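Local coordinates for sugar ABC transporter, periplasmic sugar-binding protein (Caulobacter crescentus, PDB 4IRX) that binds myo-inositol in the cleft between its two lobes, probably delivering it to an ABC transporter for uptake, at residues A[136-141]-A[167-172]; A[174-179]-A[202-207]. All blocks are in the same frame, centred on the assembly; numbering follows the deposited sequence.

Interaction 1 (A[136-141]-A[167-172]). With INS (1,2,3,4,5,6-hexahydroxy-cyclohexane), chain C.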
loop_
_atom_site.group_PDB
_atom_site.type_symbol
_atom_site.label_atom_id
_atom_site.label_comp_id
_atom_site.label_asym_id
_atom_site.label_seq_id
_atom_site.Cartn_x
_atom_site.Cartn_y
_atom_site.Cartn_z
ATOM N N VAL A 136 16.513 3.347 -1.635
ATOM C CA VAL A 136 15.128 2.879 -1.751
ATOM C C VAL A 136 14.785 2.038 -0.526
ATOM O O VAL A 136 15.500 1.090 -0.198
ATOM C CB VAL A 136 14.896 2.087 -3.082
ATOM C CG1 VAL A 136 13.414 1.622 -3.199
ATOM C CG2 VAL A 136 15.319 2.937 -4.265
ATOM N N ILE A 137 13.748 2.452 0.205
ATOM C CA ILE A 137 13.268 1.726 1.384
ATOM C C ILE A 137 11.889 1.146 1.046
ATOM O O ILE A 137 10.934 1.880 0.791
ATOM C CB ILE A 137 13.128 2.653 2.618
ATOM C CG1 ILE A 137 14.449 3.388 2.896
ATOM C CG2 ILE A 137 12.632 1.858 3.822
ATOM C CD1 ILE A 137 15.574 2.503 3.366
ATOM N N THR A 138 11.792 -0.180 1.001
ATOM C CA THR A 138 10.597 -0.837 0.463
ATOM C C THR A 138 9.584 -1.231 1.536
ATOM O O THR A 138 9.935 -1.429 2.708
ATOM C CB THR A 138 10.935 -2.094 -0.372
ATOM O OG1 THR A 138 11.353 -3.158 0.507
ATOM C CG2 THR A 138 12.039 -1.797 -1.380
ATOM N N ASN A 139 8.319 -1.296 1.129
ATOM C CA ASN A 139 7.235 -1.775 1.983
ATOM C C ASN A 139 7.090 -3.305 1.925
ATOM O O ASN A 139 7.739 -3.952 1.104
ATOM C CB ASN A 139 5.924 -1.118 1.537
ATOM C CG ASN A 139 5.533 -1.490 0.113
ATOM O OD1 ASN A 139 6.321 -1.307 -0.820
ATOM N ND2 ASN A 139 4.296 -1.993 -0.072
ATOM N N ASP A 140 6.218 -3.841 2.789
ATOM C CA ASP A 140 5.742 -5.253 2.775
ATOM C C ASP A 140 6.280 -6.139 1.627
ATOM O O ASP A 140 5.671 -6.203 0.555
ATOM C CB ASP A 140 4.193 -5.295 2.684
ATOM C CG ASP A 140 3.487 -4.875 3.954
ATOM O OD1 ASP A 140 3.937 -5.187 5.093
ATOM O OD2 ASP A 140 2.414 -4.246 3.837
ATOM N N PRO A 141 7.437 -6.803 1.829
ATOM C CA PRO A 141 8.113 -7.400 0.667
ATOM C C PRO A 141 7.357 -8.463 -0.121
ATOM O O PRO A 141 7.632 -8.596 -1.312
ATOM C CB PRO A 141 9.371 -8.033 1.280
ATOM C CG PRO A 141 9.648 -7.189 2.471
ATOM C CD PRO A 141 8.309 -6.744 3.018
ATOM N N VAL A 167 22.036 3.386 -4.499
ATOM C CA VAL A 167 23.167 3.072 -3.627
ATOM C C VAL A 167 22.862 1.887 -2.731
ATOM O O VAL A 167 23.715 1.018 -2.540
ATOM C CB VAL A 167 23.627 4.310 -2.869
ATOM C CG1 VAL A 167 24.203 5.318 -3.822
ATOM C CG2 VAL A 167 22.469 4.938 -2.165
ATOM N N THR A 168 21.636 1.822 -2.209
ATOM C CA THR A 168 21.178 0.594 -1.583
ATOM C C THR A 168 19.660 0.544 -1.622
ATOM O O THR A 168 18.980 1.561 -1.733
ATOM C CB THR A 168 21.733 0.421 -0.155
ATOM O OG1 THR A 168 21.338 -0.852 0.369
ATOM C CG2 THR A 168 21.239 1.512 0.739
ATOM N N GLU A 169 19.146 -0.676 -1.637
ATOM C CA GLU A 169 17.705 -0.907 -1.616
ATOM C C GLU A 169 17.439 -1.919 -0.510
ATOM O O GLU A 169 18.007 -3.027 -0.538
ATOM C CB GLU A 169 17.250 -1.414 -2.987
ATOM C CG GLU A 169 15.778 -1.788 -3.102
ATOM C CD GLU A 169 15.391 -2.113 -4.539
ATOM O OE1 GLU A 169 15.631 -1.272 -5.444
ATOM O OE2 GLU A 169 14.869 -3.224 -4.770
ATOM N N GLN A 170 16.630 -1.534 0.482
ATOM C CA GLN A 170 16.383 -2.377 1.638
ATOM C C GLN A 170 14.941 -2.260 2.055
ATOM O O GLN A 170 14.307 -1.236 1.796
ATOM C CB GLN A 170 17.308 -2.012 2.808
ATOM C CG GLN A 170 18.768 -2.361 2.508
ATOM C CD GLN A 170 19.699 -2.007 3.634
ATOM O OE1 GLN A 170 19.353 -2.166 4.805
ATOM N NE2 GLN A 170 20.899 -1.522 3.287
ATOM N N THR A 171 14.408 -3.297 2.693
ATOM C CA THR A 171 13.052 -3.195 3.215
ATOM C C THR A 171 13.043 -2.712 4.653
ATOM O O THR A 171 13.986 -2.954 5.417
ATOM C CB THR A 171 12.258 -4.512 3.085
ATOM O OG1 THR A 171 10.870 -4.223 3.315
ATOM C CG2 THR A 171 12.741 -5.560 4.081
ATOM N N ALA A 172 11.982 -2.002 5.019
ATOM C CA ALA A 172 11.683 -1.781 6.412
ATOM C C ALA A 172 10.319 -2.348 6.796
ATOM O O ALA A 172 9.749 -1.960 7.818
ATOM C CB ALA A 172 11.826 -0.311 6.787
HETATM C C1 INS C . -0.219 -0.011 0.852
HETATM C C2 INS C . 0.270 1.178 1.611
HETATM C C3 INS C . 0.739 0.724 2.969
HETATM C C4 INS C . 1.861 -0.254 2.829
HETATM C C5 INS C . 1.394 -1.469 2.118
HETATM C C6 INS C . 0.820 -1.111 0.767
HETATM O O1 INS C . -0.635 0.372 -0.434
HETATM O O2 INS C . 1.295 1.801 0.897
HETATM O O3 INS C . 1.127 1.824 3.755
HETATM O O4 INS C . 2.391 -0.581 4.074
HETATM O O5 INS C . 2.452 -2.366 2.001
HETATM O O6 INS C . 0.399 -2.252 0.064
#
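Val136, Ile137 and Thr138 pair in parallel with Glu169, Gln170 and Thr171, joining the two strands of a right-handed beta-alpha-beta crossover whose connecting helix is 144-160. The strand axes come within 4.5 Å and diverge by 18°, as in the twisted parallel sheet of a periplasmic binding protein lobe.

Four backbone hydrogen bonds set the register. Val136 N donates to Thr168 O and its carbonyl accepts from Gln170 N; Thr138 N then donates to Gln170 O at 2.8 Å, and Ala172 N closes the series on Thr138 O at 3.1 Å.

Hydroxyl contacts gather at the strand ends. Thr171 OG1 lies 3.0 Å from both Thr138 O and Thr138 OG1, so its one proton could serve either acceptor, the second only weakly; Asn173 N donates to Thr171 OG1. With Thr138 OG1 between the backbone N and carbonyl carbon (chi1 73°), the hydroxyl faces Thr171 and CG2 swings toward the Glu169 chain, 4.1 Å from its CG. Replaced by a valine, Thr138 would lose its hydroxyl, and Thr171 OG1 would probably be left with Thr138 O as its one acceptor across the strands. Pro141 CG also packs against Thr171 OG1, at 3.3 Å.

Apolar contacts flank the bonds. Ile137 CG2 touches Ala172 CB on the face covered by helix 176-189, while on the other face Glu169 runs alongside Val136 before OE1 turns to His154 of the crossover helix.

Past strand 132-138 the chain enters the inositol pocket. Asp140 OD2, also engaged by Arg97 and Gln20, accepts from inositol O5 at 2.6 Å, and Asn139 ND2 donates to that same O5 at 2.8 Å in an almost straight bond, 174° at the hydrogen.

Interaction 2 (A[174-179]-A[202-207]). With INS (1,2,3,4,5,6-hexahydroxy-cyclohexane), chain C.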
loop_
_atom_site.group_PDB
_atom_site.type_symbol
_atom_site.label_atom_id
_atom_site.label_comp_id
_atom_site.label_asym_id
_atom_site.label_seq_id
_atom_site.Cartn_x
_atom_site.Cartn_y
_atom_site.Cartn_z
ATOM N N SER A 174 7.267 -2.081 6.145
ATOM C CA SER A 174 6.137 -1.189 6.442
ATOM C C SER A 174 6.029 -0.859 7.936
ATOM O O SER A 174 4.931 -0.818 8.524
ATOM C CB SER A 174 4.817 -1.806 5.929
ATOM O OG SER A 174 4.808 -1.873 4.501
ATOM N N LYS A 175 7.176 -0.669 8.568
ATOM C CA LYS A 175 7.203 -0.296 9.974
ATOM C C LYS A 175 8.060 0.933 10.198
ATOM O O LYS A 175 9.210 0.993 9.754
ATOM C CB LYS A 175 7.709 -1.463 10.821
ATOM C CG LYS A 175 6.838 -2.719 10.751
ATOM C CD LYS A 175 5.543 -2.548 11.533
ATOM C CE LYS A 175 4.399 -3.362 10.929
ATOM N NZ LYS A 175 3.128 -3.158 11.685
ATOM N N ARG A 176 7.507 1.922 10.881
ATOM C CA ARG A 176 8.211 3.166 11.132
ATOM C C ARG A 176 9.471 2.951 11.973
ATOM O O ARG A 176 10.516 3.586 11.708
ATOM C CB ARG A 176 7.292 4.198 11.794
ATOM C CG ARG A 176 7.948 5.556 11.893
ATOM C CD ARG A 176 7.022 6.607 12.440
ATOM N NE ARG A 176 5.829 6.738 11.621
ATOM C CZ ARG A 176 4.976 7.760 11.709
ATOM N NH1 ARG A 176 5.207 8.743 12.579
ATOM N NH2 ARG A 176 3.895 7.788 10.921
ATOM N N ASP A 177 9.384 2.051 12.963
ATOM C CA ASP A 177 10.535 1.785 13.844
ATOM C C ASP A 177 11.698 1.154 13.080
ATOM O O ASP A 177 12.870 1.533 13.289
ATOM C CB ASP A 177 10.133 0.951 15.091
ATOM C CG ASP A 177 9.594 -0.427 14.740
ATOM O OD1 ASP A 177 8.724 -0.515 13.864
ATOM O OD2 ASP A 177 10.041 -1.431 15.345
ATOM N N GLN A 178 11.414 0.220 12.180
ATOM C CA GLN A 178 12.454 -0.351 11.327
ATOM C C GLN A 178 12.981 0.681 10.341
ATOM O O GLN A 178 14.177 0.737 10.061
ATOM C CB GLN A 178 11.992 -1.608 10.594
ATOM C CG GLN A 178 11.656 -2.753 11.546
ATOM C CD GLN A 178 11.201 -3.998 10.804
ATOM O OE1 GLN A 178 11.771 -4.371 9.793
ATOM N NE2 GLN A 178 10.167 -4.634 11.311
ATOM N N ALA A 179 12.086 1.485 9.800
ATOM C CA ALA A 179 12.521 2.536 8.906
ATOM C C ALA A 179 13.559 3.455 9.551
ATOM O O ALA A 179 14.539 3.843 8.902
ATOM C CB ALA A 179 11.321 3.340 8.403
ATOM N N ASN A 202 6.243 3.724 1.673
ATOM C CA ASN A 202 5.038 4.223 2.325
ATOM C C ASN A 202 5.373 5.404 3.225
ATOM O O ASN A 202 6.541 5.652 3.529
ATOM C CB ASN A 202 4.179 3.127 3.022
ATOM C CG ASN A 202 4.675 2.730 4.395
ATOM O OD1 ASN A 202 5.678 3.234 4.888
ATOM N ND2 ASN A 202 3.964 1.820 5.031
ATOM N N ASP A 203 4.347 6.136 3.625
ATOM C CA ASP A 203 4.547 7.371 4.394
ATOM C C ASP A 203 4.946 7.091 5.833
ATOM O O ASP A 203 5.698 7.848 6.410
ATOM C CB ASP A 203 3.279 8.228 4.417
ATOM C CG ASP A 203 3.054 8.993 3.124
ATOM O OD1 ASP A 203 4.030 9.221 2.351
ATOM O OD2 ASP A 203 1.884 9.378 2.918
ATOM N N ASP A 204 4.454 5.995 6.399
ATOM C CA ASP A 204 4.820 5.591 7.766
ATOM C C ASP A 204 6.339 5.409 7.872
ATOM O O ASP A 204 6.984 5.922 8.793
ATOM C CB ASP A 204 4.057 4.293 8.120
ATOM C CG ASP A 204 3.933 4.032 9.628
ATOM O OD1 ASP A 204 3.996 4.979 10.447
ATOM O OD2 ASP A 204 3.750 2.844 9.994
HETATM N N MSE A 205 6.915 4.702 6.904
HETATM C CA MSE A 205 8.361 4.535 6.840
HETATM C C MSE A 205 9.053 5.840 6.520
HETATM O O MSE A 205 10.132 6.102 7.048
HETATM C CB MSE A 205 8.749 3.476 5.802
HETATM C CG MSE A 205 8.302 2.047 6.160
HETATM SE SE MSE A 205 8.936 0.741 4.888
HETATM C CE MSE A 205 8.118 1.458 3.274
ATOM N N ALA A 206 8.491 6.645 5.623
ATOM C CA ALA A 206 9.047 7.951 5.311
ATOM C C ALA A 206 9.211 8.823 6.538
ATOM O O ALA A 206 10.199 9.544 6.638
ATOM C CB ALA A 206 8.185 8.689 4.240
HETATM N N MSE A 207 8.275 8.734 7.482
HETATM C CA MSE A 207 8.396 9.477 8.732
HETATM C C MSE A 207 9.630 9.024 9.497
HETATM O O MSE A 207 10.399 9.858 10.002
HETATM C CB MSE A 207 7.126 9.334 9.558
HETATM C CG MSE A 207 5.901 9.887 8.852
HETATM SE SE MSE A 207 5.925 11.766 8.453
HETATM C CE MSE A 207 6.380 12.415 10.217
HETATM C C1 INS C . -0.219 -0.011 0.852
HETATM C C2 INS C . 0.270 1.178 1.611
HETATM C C3 INS C . 0.739 0.724 2.969
HETATM C C4 INS C . 1.861 -0.254 2.829
HETATM C C5 INS C . 1.394 -1.469 2.118
HETATM C C6 INS C . 0.820 -1.111 0.767
HETATM O O1 INS C . -0.635 0.372 -0.434
HETATM O O2 INS C . 1.295 1.801 0.897
HETATM O O3 INS C . 1.127 1.824 3.755
HETATM O O4 INS C . 2.391 -0.581 4.074
HETATM O O5 INS C . 2.452 -2.366 2.001
HETATM O O6 INS C . 0.399 -2.252 0.064
HETATM O O HOH W 1 3.089 1.162 7.950
HETATM O O HOH W 2 4.640 1.497 11.869
#
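Arg176, Met205 and Asp204 carry most of this contact, where the N-terminal ends of helices 176-189 and 203-215 meet beside the inositol site of the periplasmic binding protein fold. The Arg176 chain reaches out with CG anti to the backbone N (chi1 -172°) and bends at chi3, bringing the guanidinium side-on to Asp204. NE, at 2.8 Å, and NH2, at 2.9 Å, both grip Asp204 OD1; the guanidinium and carboxylate planes stand 66° apart, and NH2 has a second acid partner in Glu233. Over one guanidinium face sits Met207 CB, 3.4 Å from Arg176 CZ.

The other carboxylate oxygen, Asp204 OD2, takes protons from two waters. One also donates to Ser174 O, the other accepts from Arg176 N, so the acid is linked, through water, to the turn entering helix 176-189.

Met205, a selenomethionine, packs CB against Ala179 CB at 3.7 Å; beyond it the chain runs extended through chi2 (-176°), which sets SE beside Ser174 N. Asn202 is the N-cap of helix 203-215: its OD1 accepts from Met205 N. This leaves the amide's nitrogen turned to the ligand: Asn202 ND2 donates to inositol O3 at 3.1 Å and to inositol O4 at 3.0 Å.

How the interactions relate
Both contacts belong to one lobe and converge on inositol, their centres about 10 Å apart. Interaction 1 lies at the outermost strand of the parallel sheet and is only partly buried; interaction 2 is buried, between helix starts. Their chemistry follows: regular backbone bonds with hydroxyls at the strand ends in the first, a salt bridge, waters and a helix cap in the second. Strand 164-171 leads directly into helix 176-189, placing 167-172 and 174-179 in series. The contacts also meet: Asp140 N probably donates to Ser174 OG across 3.0 Å, coupling two ligand-binding residues, and Met205 SE packs 3.2 Å from Thr138 O.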